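Local coordinates for yfhH hypothetical protein (Bacillus subtilis, PDB 1SF9) that is of unknown function but has been put forward as a putative transcriptional regulator and forms a homodimer, at residues Leu75-Glu89 against Glu116-Glu128. Sequence-based numbering, arbitrary orientation.
Sequences LNPEDYSPGETYRVE and EEALPISVLQEKE
Ile121 packs under the Tyr80 ring, its CB 4.1 Å from the ring centroid and only 12° off the normal, a CH-pi contact over the face. With CG1 wedged between its own backbone N and carbonyl carbon (chi1 54°), Ile121 sends CD1 out to Leu75 CB at 3.9 Å and to the Pro77 ring, so that Leu75, Pro77 and Ile121 pack together beside the tyrosine. The Tyr80 hydroxyl does not reach the opposite backbone directly. It donates to a water at 2.6 Å from OH, and that water in turn donates to the carbonyl oxygens of Ile121 and Leu124. Were Tyr80 replaced by an alanine, Ile121 CB would probably lose the ring that covers it and the water its phenolic donor. Tyr86 lies across Leu124 at about a right angle, CB to CB 3.8 Å, and its OH accepts from Ser81 N while donating to a second water, which also bonds Asp79 O and Glu126 OE1; the phenol is thus fixed at both its donor and acceptor sides. These side chains flank a short antiparallel pairing. Arg87 and Gln125 form a hydrogen-bonded pair, Gln125 N meeting Arg87 O at 2.8 Å almost straight (178°) and Arg87 N returning a bond to Gln125 O, and Glu89 N reaches Val123 O at 2.8 Å just beyond. A third water accepts from Lys127 N and donates to Thr85 O and Glu84 OE2. Strand 124-126 is outermost in the chain's own antiparallel sheet, next to 85-88, which is bonded on its other side to strand 94-101 through Tyr86 and Phe95. Val88 CG2 meets Leu119 CD1, and both side chains touch Phe95; Lys127 forms a salt bridge with Glu94, and Ser122 OG bonds Thr68 O, tying the 3-10 turn 121-123 to helix 57-74.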
ATOM      1  N   LEU A  75     -10.439   0.689   0.271  1.00 13.58           N
ATOM      2  CA  LEU A  75     -10.830   0.401   1.638  1.00 16.13           C
ATOM      3  C   LEU A  75     -11.294   1.651   2.388  1.00 16.60           C
ATOM      4  O   LEU A  75     -11.145   2.775   1.904  1.00 18.35           O
ATOM      5  CB  LEU A  75      -9.656  -0.278   2.354  1.00 14.83           C
ATOM      6  CG  LEU A  75      -9.259  -1.604   1.677  1.00 17.57           C
ATOM      7  CD1 LEU A  75      -7.936  -2.118   2.217  1.00 14.07           C
ATOM      8  CD2 LEU A  75     -10.361  -2.642   1.908  1.00 15.59           C
ATOM      9  N   ASN A  76     -11.883   1.460   3.560  1.00 18.64           N
ATOM     10  CA  ASN A  76     -12.356   2.592   4.342  1.00 18.86           C
ATOM     11  C   ASN A  76     -11.495   2.675   5.590  1.00 17.52           C
ATOM     12  O   ASN A  76     -11.496   1.766   6.415  1.00 17.30           O
ATOM     13  CB  ASN A  76     -13.825   2.404   4.738  1.00 21.67           C
ATOM     14  CG  ASN A  76     -14.418   3.641   5.433  1.00 26.56           C
ATOM     15  OD1 ASN A  76     -13.695   4.559   5.852  1.00 25.67           O
ATOM     16  ND2 ASN A  76     -15.745   3.659   5.570  1.00 29.57           N
ATOM     17  N   PRO A  77     -10.735   3.766   5.737  1.00 18.03           N
ATOM     18  CA  PRO A  77      -9.883   3.905   6.914  1.00 15.89           C
ATOM     19  C   PRO A  77     -10.620   3.677   8.228  1.00 19.30           C
ATOM     20  O   PRO A  77     -10.035   3.191   9.182  1.00 16.57           O
ATOM     21  CB  PRO A  77      -9.344   5.338   6.800  1.00 18.88           C
ATOM     22  CG  PRO A  77      -9.381   5.611   5.327  1.00 17.32           C
ATOM     23  CD  PRO A  77     -10.670   4.968   4.882  1.00 20.32           C
ATOM     24  N   GLU A  78     -11.907   4.012   8.290  1.00 21.46           N
ATOM     25  CA  GLU A  78     -12.623   3.828   9.550  1.00 24.02           C
ATOM     26  C   GLU A  78     -12.856   2.377   9.944  1.00 22.64           C
ATOM     27  O   GLU A  78     -13.298   2.096  11.063  1.00 23.29           O
ATOM     28  CB  GLU A  78     -13.943   4.620   9.557  1.00 29.07           C
ATOM     29  CG  GLU A  78     -14.829   4.438   8.356  1.00 33.73           C
ATOM     30  CD  GLU A  78     -16.002   5.418   8.350  1.00 38.15           C
ATOM     31  OE1 GLU A  78     -15.765   6.646   8.398  1.00 42.57           O
ATOM     32  OE2 GLU A  78     -17.161   4.963   8.296  1.00 40.34           O
ATOM     33  N   ASP A  79     -12.538   1.446   9.052  1.00 19.57           N
ATOM     34  CA  ASP A  79     -12.687   0.034   9.385  1.00 17.36           C
ATOM     35  C   ASP A  79     -11.438  -0.507  10.090  1.00 18.16           C
ATOM     36  O   ASP A  79     -11.353  -1.701  10.391  1.00 18.01           O
ATOM     37  CB  ASP A  79     -12.956  -0.804   8.142  1.00 20.05           C
ATOM     38  CG  ASP A  79     -14.298  -0.494   7.511  1.00 22.76           C
ATOM     39  OD1 ASP A  79     -15.209  -0.062   8.241  1.00 25.01           O
ATOM     40  OD2 ASP A  79     -14.431  -0.697   6.296  1.00 23.02           O
ATOM     41  N   TYR A  80     -10.481   0.379  10.356  1.00 12.57           N
ATOM     42  CA  TYR A  80      -9.237   0.024  11.025  1.00 14.49           C
ATOM     43  C   TYR A  80      -9.207   0.789  12.330  1.00 14.52           C
ATOM     44  O   TYR A  80      -9.589   1.962  12.387  1.00 18.50           O
ATOM     45  CB  TYR A  80      -8.081   0.322  10.143  1.00 12.23           C
ATOM     46  CG  TYR A  80      -8.195  -0.521   8.893  1.00 11.37           C
ATOM     47  CD1 TYR A  80      -7.567  -1.763   8.841  1.00 11.65           C
ATOM     48  CD2 TYR A  80      -8.935  -0.050   7.806  1.00  9.40           C
ATOM     49  CE1 TYR A  80      -7.692  -2.555   7.702  1.00 14.27           C
ATOM     50  CE2 TYR A  80      -9.065  -0.843   6.666  1.00 13.66           C
ATOM     51  CZ  TYR A  80      -8.446  -2.099   6.615  1.00 12.34           C
ATOM     52  OH  TYR A  80      -8.587  -2.881   5.514  1.00 15.04           O
ATOM     53  N   SER A  81      -8.752   0.139  13.391  1.00 12.10           N
ATOM     54  CA  SER A  81      -8.794   0.787  14.680  1.00 12.30           C
ATOM     55  C   SER A  81      -7.503   1.024  15.414  1.00  9.73           C
ATOM     56  O   SER A  81      -6.738   0.102  15.583  1.00  8.80           O
ATOM     57  CB  SER A  81      -9.673  -0.029  15.643  1.00 15.10           C
ATOM     58  OG  SER A  81     -10.960  -0.257  15.121  1.00 18.05           O
ATOM     59  N   PRO A  82      -7.249   2.265  15.858  1.00  9.29           N
ATOM     60  CA  PRO A  82      -6.025   2.529  16.612  1.00  8.48           C
ATOM     61  C   PRO A  82      -6.085   1.613  17.859  1.00  8.65           C
ATOM     62  O   PRO A  82      -7.144   1.457  18.487  1.00 10.19           O
ATOM     63  CB  PRO A  82      -6.163   4.008  16.976  1.00 10.28           C
ATOM     64  CG  PRO A  82      -6.837   4.576  15.775  1.00  8.81           C
ATOM     65  CD  PRO A  82      -7.857   3.524  15.380  1.00  9.79           C
ATOM     66  N   GLY A  83      -4.965   0.993  18.195  1.00  7.89           N
ATOM     67  CA  GLY A  83      -4.928   0.124  19.349  1.00  7.88           C
ATOM     68  C   GLY A  83      -5.119  -1.334  19.031  1.00  9.34           C
ATOM     69  O   GLY A  83      -4.828  -2.191  19.878  1.00 10.50           O
ATOM     70  N   GLU A  84      -5.625  -1.626  17.834  0.70  7.62           N
ATOM     71  CA  GLU A  84      -5.834  -3.006  17.403  0.70  7.49           C
ATOM     72  C   GLU A  84      -4.568  -3.501  16.701  0.70  8.51           C
ATOM     73  O   GLU A  84      -3.809  -2.713  16.133  0.70  6.45           O
ATOM     74  CB  GLU A  84      -7.042  -3.107  16.456  0.70  9.05           C
ATOM     75  CG  GLU A  84      -7.387  -4.567  16.079  0.70 13.48           C
ATOM     76  CD  GLU A  84      -8.706  -4.716  15.317  0.70 18.17           C
ATOM     77  OE1 GLU A  84      -9.655  -3.960  15.607  0.70 18.59           O
ATOM     78  OE2 GLU A  84      -8.790  -5.607  14.446  0.70 19.92           O
ATOM     79  N   THR A  85      -4.352  -4.813  16.747  1.00  8.19           N
ATOM     80  CA  THR A  85      -3.182  -5.430  16.132  1.00  7.29           C
ATOM     81  C   THR A  85      -3.627  -6.352  14.988  1.00  6.62           C
ATOM     82  O   THR A  85      -4.594  -7.113  15.113  1.00  8.83           O
ATOM     83  CB  THR A  85      -2.393  -6.201  17.200  1.00  6.35           C
ATOM     84  OG1 THR A  85      -1.999  -5.278  18.226  1.00  8.93           O
ATOM     85  CG2 THR A  85      -1.135  -6.838  16.594  1.00  7.76           C
ATOM     86  N   TYR A  86      -2.942  -6.217  13.855  1.00  6.36           N
ATOM     87  CA  TYR A  86      -3.263  -6.951  12.632  1.00  5.77           C
ATOM     88  C   TYR A  86      -2.077  -7.729  12.142  1.00  8.68           C
ATOM     89  O   TYR A  86      -0.934  -7.458  12.515  1.00 10.33           O
ATOM     90  CB  TYR A  86      -3.595  -5.934  11.484  1.00  7.71           C
ATOM     91  CG  TYR A  86      -4.780  -5.045  11.845  1.00  8.14           C
ATOM     92  CD1 TYR A  86      -4.611  -3.989  12.745  1.00  7.50           C
ATOM     93  CD2 TYR A  86      -6.034  -5.289  11.274  1.00 10.88           C
ATOM     94  CE1 TYR A  86      -5.698  -3.177  13.081  1.00  9.93           C
ATOM     95  CE2 TYR A  86      -7.122  -4.478  11.611  1.00 10.67           C
ATOM     96  CZ  TYR A  86      -6.954  -3.422  12.516  1.00 13.09           C
ATOM     97  OH  TYR A  86      -8.012  -2.637  12.847  1.00 13.69           O
ATOM     98  N   ARG A  87      -2.353  -8.716  11.300  0.50  7.55           N
ATOM     99  CA  ARG A  87      -1.286  -9.478  10.693  0.50  7.72           C
ATOM    100  C   ARG A  87      -0.868  -8.671   9.474  0.50  7.77           C
ATOM    101  O   ARG A  87      -1.714  -8.069   8.818  0.50  9.68           O
ATOM    102  CB  ARG A  87      -1.778 -10.848  10.220  0.50 10.82           C
ATOM    103  CG  ARG A  87      -0.884 -11.441   9.124  0.50 14.78           C
ATOM    104  CD  ARG A  87      -1.273 -12.863   8.745  0.50 19.76           C
ATOM    105  NE  ARG A  87      -0.805 -13.202   7.402  0.50 23.07           N
ATOM    106  CZ  ARG A  87      -1.511 -12.987   6.297  0.50 23.62           C
ATOM    107  NH1 ARG A  87      -1.018 -13.319   5.110  0.50 22.80           N
ATOM    108  NH2 ARG A  87      -2.725 -12.453   6.381  0.50 25.73           N
ATOM    109  N   VAL A  88       0.427  -8.618   9.187  1.00  8.13           N
ATOM    110  CA  VAL A  88       0.873  -7.906   7.985  1.00  8.28           C
ATOM    111  C   VAL A  88       0.866  -8.965   6.888  1.00 12.03           C
ATOM    112  O   VAL A  88       1.522  -9.991   7.012  1.00 12.08           O
ATOM    113  CB  VAL A  88       2.266  -7.316   8.162  1.00  8.46           C
ATOM    114  CG1 VAL A  88       2.758  -6.689   6.861  1.00  8.83           C
ATOM    115  CG2 VAL A  88       2.215  -6.284   9.287  1.00  8.16           C
ATOM    116  N   GLU A  89       0.084  -8.708   5.842  1.00 11.98           N
ATOM    117  CA  GLU A  89      -0.081  -9.639   4.733  1.00 13.41           C
ATOM    118  C   GLU A  89       1.240 -10.212   4.213  1.00 13.55           C
ATOM    119  O   GLU A  89       2.227  -9.491   4.065  1.00 12.85           O
ATOM    120  CB  GLU A  89      -0.834  -8.924   3.597  1.00 16.70           C
ATOM    121  CG  GLU A  89      -1.086  -9.762   2.350  1.00 23.88           C
ATOM    122  CD  GLU A  89      -1.901  -9.012   1.306  1.00 29.88           C
ATOM    123  OE1 GLU A  89      -2.048  -7.770   1.420  1.00 31.98           O
ATOM    124  OE2 GLU A  89      -2.388  -9.666   0.359  1.00 33.75           O
ATOM    125  N   GLU A 116       8.312   3.506  15.085  0.70  9.57           N
ATOM    126  CA  GLU A 116       7.008   3.843  14.569  0.70 10.87           C
ATOM    127  C   GLU A 116       7.203   3.843  13.059  0.70 12.10           C
ATOM    128  O   GLU A 116       8.282   4.175  12.553  0.70 15.33           O
ATOM    129  CB  GLU A 116       6.573   5.221  15.099  0.70 15.16           C
ATOM    130  CG  GLU A 116       5.185   5.701  14.654  0.70 18.55           C
ATOM    131  CD  GLU A 116       4.007   4.970  15.306  0.70 19.35           C
ATOM    132  OE1 GLU A 116       4.197   4.178  16.253  0.70 19.25           O
ATOM    133  OE2 GLU A 116       2.866   5.213  14.861  0.70 21.68           O
ATOM    134  N   GLU A 117       6.192   3.386  12.337  1.00  9.25           N
ATOM    135  CA  GLU A 117       6.278   3.367  10.897  1.00 10.05           C
ATOM    136  C   GLU A 117       4.941   3.326  10.215  1.00 10.37           C
ATOM    137  O   GLU A 117       3.914   3.117  10.862  1.00  8.44           O
ATOM    138  CB  GLU A 117       7.073   2.173  10.485  1.00 13.56           C
ATOM    139  CG  GLU A 117       6.561   0.924  11.113  1.00 12.65           C
ATOM    140  CD  GLU A 117       6.811  -0.226  10.221  1.00 18.84           C
ATOM    141  OE1 GLU A 117       7.346  -1.260  10.677  1.00 15.09           O
ATOM    142  OE2 GLU A 117       6.459  -0.061   9.051  1.00 20.37           O
ATOM    143  N   ALA A 118       4.947   3.496   8.898  1.00  6.06           N
ATOM    144  CA  ALA A 118       3.664   3.527   8.203  1.00  6.14           C
ATOM    145  C   ALA A 118       3.474   2.432   7.188  1.00  6.11           C
ATOM    146  O   ALA A 118       4.383   2.181   6.402  1.00  7.50           O
ATOM    147  CB  ALA A 118       3.517   4.855   7.505  1.00  7.20           C
ATOM    148  N   LEU A 119       2.293   1.807   7.202  1.00  4.66           N
ATOM    149  CA  LEU A 119       1.934   0.771   6.215  1.00  4.57           C
ATOM    150  C   LEU A 119       0.583   1.088   5.593  1.00  4.55           C
ATOM    151  O   LEU A 119      -0.313   1.621   6.258  1.00  5.93           O
ATOM    152  CB  LEU A 119       1.797  -0.613   6.857  1.00  6.29           C
ATOM    153  CG  LEU A 119       3.067  -1.258   7.406  1.00  7.80           C
ATOM    154  CD1 LEU A 119       2.694  -2.524   8.190  1.00  9.90           C
ATOM    155  CD2 LEU A 119       3.989  -1.596   6.249  1.00 11.13           C
ATOM    156  N   PRO A 120       0.403   0.760   4.299  0.60  6.10           N
ATOM    157  CA  PRO A 120      -0.894   1.038   3.663  0.60  5.83           C
ATOM    158  C   PRO A 120      -1.938   0.138   4.325  0.60  6.29           C
ATOM    159  O   PRO A 120      -1.639  -1.000   4.665  0.60  6.56           O
ATOM    160  CB  PRO A 120      -0.672   0.637   2.213  0.60  6.59           C
ATOM    161  CG  PRO A 120       0.827   0.754   2.022  0.60  8.13           C
ATOM    162  CD  PRO A 120       1.364   0.212   3.326  0.60  6.32           C
ATOM    163  N   ILE A 121      -3.160   0.626   4.515  1.00  4.71           N
ATOM    164  CA  ILE A 121      -4.158  -0.210   5.169  1.00  5.22           C
ATOM    165  C   ILE A 121      -4.484  -1.499   4.420  1.00  4.63           C
ATOM    166  O   ILE A 121      -4.980  -2.446   5.005  1.00  6.15           O
ATOM    167  CB  ILE A 121      -5.455   0.571   5.507  1.00  5.77           C
ATOM    168  CG1 ILE A 121      -6.020   1.247   4.264  1.00  7.96           C
ATOM    169  CG2 ILE A 121      -5.152   1.614   6.577  1.00  8.17           C
ATOM    170  CD1 ILE A 121      -7.337   2.000   4.529  1.00  8.40           C
ATOM    171  N   SER A 122      -4.162  -1.553   3.131  1.00  6.11           N
ATOM    172  CA  SER A 122      -4.421  -2.742   2.340  1.00  6.16           C
ATOM    173  C   SER A 122      -3.575  -3.961   2.732  1.00  9.76           C
ATOM    174  O   SER A 122      -3.893  -5.067   2.307  1.00 12.47           O
ATOM    175  CB  SER A 122      -4.194  -2.452   0.853  1.00  6.82           C
ATOM    176  OG  SER A 122      -2.964  -1.785   0.694  1.00  7.53           O
ATOM    177  N   VAL A 123      -2.513  -3.773   3.514  1.00  7.95           N
ATOM    178  CA  VAL A 123      -1.691  -4.920   3.904  1.00  7.09           C
ATOM    179  C   VAL A 123      -2.022  -5.415   5.305  1.00  7.51           C
ATOM    180  O   VAL A 123      -1.410  -6.355   5.784  1.00  9.96           O
ATOM    181  CB  VAL A 123      -0.139  -4.632   3.814  1.00  6.79           C
ATOM    182  CG1 VAL A 123       0.212  -4.040   2.452  1.00 10.05           C
ATOM    183  CG2 VAL A 123       0.319  -3.695   4.902  1.00 10.08           C
ATOM    184  N   LEU A 124      -3.004  -4.795   5.961  1.00  8.01           N
ATOM    185  CA  LEU A 124      -3.382  -5.221   7.307  1.00  7.97           C
ATOM    186  C   LEU A 124      -4.535  -6.212   7.277  1.00 10.72           C
ATOM    187  O   LEU A 124      -5.627  -5.904   6.800  1.00 12.87           O
ATOM    188  CB  LEU A 124      -3.763  -4.015   8.158  1.00 10.23           C
ATOM    189  CG  LEU A 124      -2.638  -2.995   8.315  1.00 10.31           C
ATOM    190  CD1 LEU A 124      -3.152  -1.888   9.242  1.00 12.02           C
ATOM    191  CD2 LEU A 124      -1.370  -3.627   8.915  1.00 12.19           C
ATOM    192  N   GLN A 125      -4.280  -7.419   7.781  1.00 13.69           N
ATOM    193  CA  GLN A 125      -5.313  -8.448   7.798  1.00 17.14           C
ATOM    194  C   GLN A 125      -5.766  -8.688   9.230  1.00 19.00           C
ATOM    195  O   GLN A 125      -4.955  -8.743  10.144  1.00 16.43           O
ATOM    196  CB  GLN A 125      -4.766  -9.750   7.210  1.00 19.93           C
ATOM    197  CG  GLN A 125      -4.236  -9.609   5.778  1.00 28.41           C
ATOM    198  CD  GLN A 125      -5.201  -8.887   4.839  1.00 33.10           C
ATOM    199  OE1 GLN A 125      -6.387  -9.232   4.746  1.00 36.52           O
ATOM    200  NE2 GLN A 125      -4.688  -7.878   4.125  1.00 34.18           N
ATOM    201  N   GLU A 126      -7.064  -8.819   9.438  1.00 23.52           N
ATOM    202  CA  GLU A 126      -7.533  -9.075  10.793  1.00 29.74           C
ATOM    203  C   GLU A 126      -6.989 -10.434  11.231  1.00 32.83           C
ATOM    204  O   GLU A 126      -6.888 -11.362  10.429  1.00 33.28           O
ATOM    205  CB  GLU A 126      -9.063  -9.024  10.855  1.00 32.43           C
ATOM    206  CG  GLU A 126      -9.572  -7.608  11.104  1.00 37.67           C
ATOM    207  CD  GLU A 126     -11.087  -7.488  11.173  1.00 40.88           C
ATOM    208  OE1 GLU A 126     -11.558  -6.415  11.609  1.00 43.55           O
ATOM    209  OE2 GLU A 126     -11.805  -8.440  10.791  1.00 42.92           O
ATOM    210  N   LYS A 127      -6.594 -10.516  12.500  1.00 36.00           N
ATOM    211  CA  LYS A 127      -6.033 -11.735  13.081  1.00 39.49           C
ATOM    212  C   LYS A 127      -6.952 -12.941  12.949  1.00 41.29           C
ATOM    213  O   LYS A 127      -8.175 -12.801  12.925  1.00 42.66           O
ATOM    214  CB  LYS A 127      -5.734 -11.512  14.566  1.00 40.12           C
ATOM    215  CG  LYS A 127      -4.625 -10.517  14.857  1.00 41.08           C
ATOM    216  CD  LYS A 127      -3.265 -11.125  14.580  1.00 41.35           C
ATOM    217  CE  LYS A 127      -3.074 -12.405  15.379  1.00 42.50           C
ATOM    218  NZ  LYS A 127      -1.733 -13.003  15.161  1.00 44.24           N
ATOM    219  N   GLU A 128      -6.347 -14.124  12.881  1.00 43.63           N
ATOM    220  CA  GLU A 128      -7.091 -15.378  12.776  1.00 45.00           C
ATOM    221  C   GLU A 128      -6.850 -16.168  14.070  1.00 45.40           C
ATOM    222  O   GLU A 128      -7.158 -17.378  14.117  1.00 46.64           O
ATOM    223  CB  GLU A 128      -6.589 -16.186  11.575  1.00 45.83           C
ATOM    224  CG  GLU A 128      -7.566 -17.233  11.066  1.00 47.44           C
ATOM    225  CD  GLU A 128      -6.896 -18.329  10.244  1.00 48.89           C
ATOM    226  OE1 GLU A 128      -7.631 -19.142   9.640  1.00 49.26           O
ATOM    227  OE2 GLU A 128      -5.645 -18.389  10.205  1.00 48.88           O
ATOM    228  OXT GLU A 128      -6.345 -15.561  15.037  1.00 46.61           O
TER
HETATM  229  O   HOH W   1     -10.347  -3.658  11.880  1.00 29.98           O
HETATM  230  O   HOH W   2      -6.731  -4.570   4.713  1.00 14.48           O
HETATM  231  O   HOH W   3      -7.023  -8.090  14.154  1.00 26.91           O